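Local coordinates for uncharacterized protein (Bacillus cereus, PDB 5F2H) that is of unknown function but belongs to the alpha/beta hydrolase superfamily and is probably a hydrolase, at residues R181-L186 against I218-I223. Residues are numbered along the deposited sequence; the frame is centred on the assembly and turned at random.
Sequences RGKEEL and ILHKDI
K183 reaches from its helix across the carboxylate of D222, the two side chains meeting at about a right angle. With CG anti to the backbone N (chi1 -179°) and chi2 extended, the lysine lays CG and CD alongside D222 OD2; the bend at chi3 then turns CE and NZ, and the amine stays farther from that oxygen than the methylenes. The salt bridge is long, K183 NZ standing 3.9 Å from D222 OD2, and the amine also has a weak hydrogen bond to Q180. The same bend brings K183 NZ over one face of the H220 ring, 4.3 Å above its plane but displaced toward the rim, while K183 CD packs 4.1 Å from H220 CB. Deeper in, L186 and I223 likewise cross at about a right angle: I223 CD1 sits over L186 CG on its methine side, 3.8 Å from L186 CD1 and 3.7 Å from L186 CD2. A Schellman motif, with K221 at positive phi as its C-prime residue and D222 N bonded to T217 O, ends helix 209-219 and leads to I223. The contact ties helix 179-195 to this helix end; T217 touches K183, L186 and I223, and L186 continues onto I204 of strand 202-207 in the parallel sheet.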
ATOM      1  N   ARG B 181     -11.636 -19.637  24.783  1.00 71.41           N
ATOM      2  CA  ARG B 181     -10.359 -18.972  25.047  1.00 73.84           C
ATOM      3  C   ARG B 181      -9.790 -18.552  23.693  1.00 69.95           C
ATOM      4  O   ARG B 181      -9.272 -17.459  23.539  1.00 68.63           O
ATOM      5  CB  ARG B 181      -9.417 -19.918  25.764  1.00 76.07           C
ATOM      6  CG  ARG B 181      -9.915 -20.326  27.129  1.00 84.45           C
ATOM      7  CD  ARG B 181      -9.107 -21.467  27.708  1.00 87.86           C
ATOM      8  NE  ARG B 181      -7.683 -21.185  27.797  1.00 90.38           N
ATOM      9  CZ  ARG B 181      -6.792 -22.055  28.273  1.00 99.88           C
ATOM     10  NH1 ARG B 181      -7.191 -23.243  28.721  1.00106.02           N
ATOM     11  NH2 ARG B 181      -5.501 -21.741  28.318  1.00 97.66           N
ATOM     12  N   GLY B 182      -9.939 -19.420  22.700  1.00 66.86           N
ATOM     13  CA  GLY B 182      -9.472 -19.133  21.367  1.00 67.93           C
ATOM     14  C   GLY B 182     -10.073 -17.853  20.835  1.00 67.99           C
ATOM     15  O   GLY B 182      -9.363 -16.965  20.403  1.00 72.33           O
ATOM     16  N   LYS B 183     -11.388 -17.768  20.830  1.00 71.26           N
ATOM     17  CA  LYS B 183     -12.060 -16.576  20.347  1.00 72.92           C
ATOM     18  C   LYS B 183     -11.577 -15.362  21.120  1.00 71.88           C
ATOM     19  O   LYS B 183     -11.385 -14.305  20.539  1.00 70.73           O
ATOM     20  CB  LYS B 183     -13.557 -16.696  20.582  1.00 82.67           C
ATOM     21  CG  LYS B 183     -14.370 -15.507  20.083  1.00 87.42           C
ATOM     22  CD  LYS B 183     -15.802 -15.565  20.577  1.00 90.33           C
ATOM     23  CE  LYS B 183     -15.834 -15.433  22.095  1.00 96.31           C
ATOM     24  NZ  LYS B 183     -17.217 -15.431  22.645  1.00100.99           N
ATOM     25  N   GLU B 184     -11.427 -15.515  22.436  1.00 73.67           N
ATOM     26  CA  GLU B 184     -10.979 -14.419  23.310  1.00 76.13           C
ATOM     27  C   GLU B 184      -9.620 -13.937  22.918  1.00 69.97           C
ATOM     28  O   GLU B 184      -9.445 -12.763  22.661  1.00 71.38           O
ATOM     29  CB  GLU B 184     -10.935 -14.842  24.776  1.00 82.16           C
ATOM     30  CG  GLU B 184     -12.279 -15.235  25.353  1.00 89.26           C
ATOM     31  CD  GLU B 184     -12.162 -15.783  26.753  1.00 97.55           C
ATOM     32  OE1 GLU B 184     -11.070 -15.669  27.353  1.00101.08           O
ATOM     33  OE2 GLU B 184     -13.170 -16.338  27.248  1.00108.92           O
ATOM     34  N   GLU B 185      -8.662 -14.856  22.884  1.00 66.17           N
ATOM     35  CA  GLU B 185      -7.282 -14.544  22.501  1.00 64.01           C
ATOM     36  C   GLU B 185      -7.270 -13.887  21.145  1.00 60.29           C
ATOM     37  O   GLU B 185      -6.729 -12.803  20.995  1.00 61.00           O
ATOM     38  CB  GLU B 185      -6.415 -15.800  22.477  1.00 62.12           C
ATOM     39  CG  GLU B 185      -6.278 -16.446  23.845  1.00 64.53           C
ATOM     40  CD  GLU B 185      -5.480 -17.732  23.822  1.00 66.40           C
ATOM     41  OE1 GLU B 185      -4.691 -17.946  22.848  1.00 69.34           O
ATOM     42  OE2 GLU B 185      -5.625 -18.506  24.804  1.00 64.30           O
ATOM     43  N   LEU B 186      -7.931 -14.506  20.174  1.00 58.91           N
ATOM     44  CA  LEU B 186      -7.996 -13.950  18.838  1.00 59.81           C
ATOM     45  C   LEU B 186      -8.449 -12.503  18.862  1.00 63.12           C
ATOM     46  O   LEU B 186      -7.984 -11.691  18.073  1.00 65.94           O
ATOM     47  CB  LEU B 186      -8.884 -14.783  17.909  1.00 58.31           C
ATOM     48  CG  LEU B 186      -8.893 -14.253  16.459  1.00 60.53           C
ATOM     49  CD1 LEU B 186      -7.482 -13.986  15.924  1.00 59.78           C
ATOM     50  CD2 LEU B 186      -9.642 -15.158  15.485  1.00 58.36           C
ATOM     51  N   ILE B 218     -15.410 -14.515  14.023  1.00 68.57           N
ATOM     52  CA  ILE B 218     -16.062 -13.638  13.063  1.00 70.67           C
ATOM     53  C   ILE B 218     -17.539 -13.483  13.329  1.00 72.24           C
ATOM     54  O   ILE B 218     -18.051 -12.377  13.329  1.00 76.91           O
ATOM     55  CB  ILE B 218     -15.998 -14.201  11.639  1.00 71.72           C
ATOM     56  CG1 ILE B 218     -14.560 -14.176  11.116  1.00 73.72           C
ATOM     57  CG2 ILE B 218     -16.874 -13.369  10.703  1.00 73.81           C
ATOM     58  CD1 ILE B 218     -14.407 -14.764   9.720  1.00 71.53           C
ATOM     59  N   LEU B 219     -18.213 -14.611  13.531  1.00 70.79           N
ATOM     60  CA  LEU B 219     -19.648 -14.641  13.753  1.00 73.39           C
ATOM     61  C   LEU B 219     -20.103 -13.952  15.027  1.00 77.83           C
ATOM     62  O   LEU B 219     -21.235 -13.486  15.082  1.00 80.82           O
ATOM     63  CB  LEU B 219     -20.182 -16.067  13.677  1.00 73.16           C
ATOM     64  CG  LEU B 219     -19.912 -16.747  12.326  1.00 70.28           C
ATOM     65  CD1 LEU B 219     -20.495 -18.151  12.329  1.00 69.92           C
ATOM     66  CD2 LEU B 219     -20.452 -15.948  11.144  1.00 69.65           C
ATOM     67  N   HIS B 220     -19.247 -13.902  16.047  1.00 78.00           N
ATOM     68  CA  HIS B 220     -19.576 -13.201  17.286  1.00 81.06           C
ATOM     69  C   HIS B 220     -19.122 -11.751  17.169  1.00 82.08           C
ATOM     70  O   HIS B 220     -19.042 -11.028  18.166  1.00 81.07           O
ATOM     71  CB  HIS B 220     -18.952 -13.873  18.492  1.00 81.65           C
ATOM     72  CG  HIS B 220     -19.620 -15.145  18.865  1.00 85.66           C
ATOM     73  ND1 HIS B 220     -20.552 -15.213  19.879  1.00 94.54           N
ATOM     74  CD2 HIS B 220     -19.559 -16.380  18.323  1.00 85.15           C
ATOM     75  CE1 HIS B 220     -21.006 -16.450  19.972  1.00 97.32           C
ATOM     76  NE2 HIS B 220     -20.414 -17.179  19.041  1.00 94.53           N
ATOM     77  N   LYS B 221     -18.890 -11.328  15.924  1.00 82.60           N
ATOM     78  CA  LYS B 221     -18.450  -9.981  15.591  1.00 86.94           C
ATOM     79  C   LYS B 221     -17.318  -9.496  16.496  1.00 88.30           C
ATOM     80  O   LYS B 221     -17.232  -8.319  16.832  1.00 92.68           O
ATOM     81  CB  LYS B 221     -19.632  -8.993  15.567  1.00 94.20           C
ATOM     82  CG  LYS B 221     -20.711  -9.362  14.543  1.00 95.83           C
ATOM     83  CD  LYS B 221     -21.734  -8.268  14.215  1.00103.92           C
ATOM     84  CE  LYS B 221     -22.535  -7.753  15.406  1.00110.15           C
ATOM     85  NZ  LYS B 221     -23.452  -8.770  15.979  1.00113.56           N
ATOM     86  N   ASP B 222     -16.450 -10.418  16.893  1.00 87.36           N
ATOM     87  CA  ASP B 222     -15.325 -10.081  17.749  1.00 86.35           C
ATOM     88  C   ASP B 222     -14.167  -9.597  16.920  1.00 85.76           C
ATOM     89  O   ASP B 222     -13.145  -9.180  17.464  1.00 82.74           O
ATOM     90  CB  ASP B 222     -14.920 -11.272  18.622  1.00 85.99           C
ATOM     91  CG  ASP B 222     -15.885 -11.512  19.772  1.00 92.25           C
ATOM     92  OD1 ASP B 222     -16.662 -10.589  20.115  1.00 97.13           O
ATOM     93  OD2 ASP B 222     -15.809 -12.590  20.394  1.00 93.21           O
ATOM     94  N   ILE B 223     -14.346  -9.634  15.601  1.00 86.61           N
ATOM     95  CA  ILE B 223     -13.331  -9.215  14.668  1.00 88.63           C
ATOM     96  C   ILE B 223     -13.933  -8.836  13.332  1.00 85.74           C
ATOM     97  O   ILE B 223     -14.700  -9.596  12.776  1.00 88.12           O
ATOM     98  CB  ILE B 223     -12.334 -10.351  14.426  1.00 90.96           C
ATOM     99  CG1 ILE B 223     -11.466 -10.523  15.653  1.00 95.46           C
ATOM    100  CG2 ILE B 223     -11.416 -10.026  13.259  1.00 92.32           C
ATOM    101  CD1 ILE B 223     -10.366 -11.530  15.447  1.00100.61           C
TER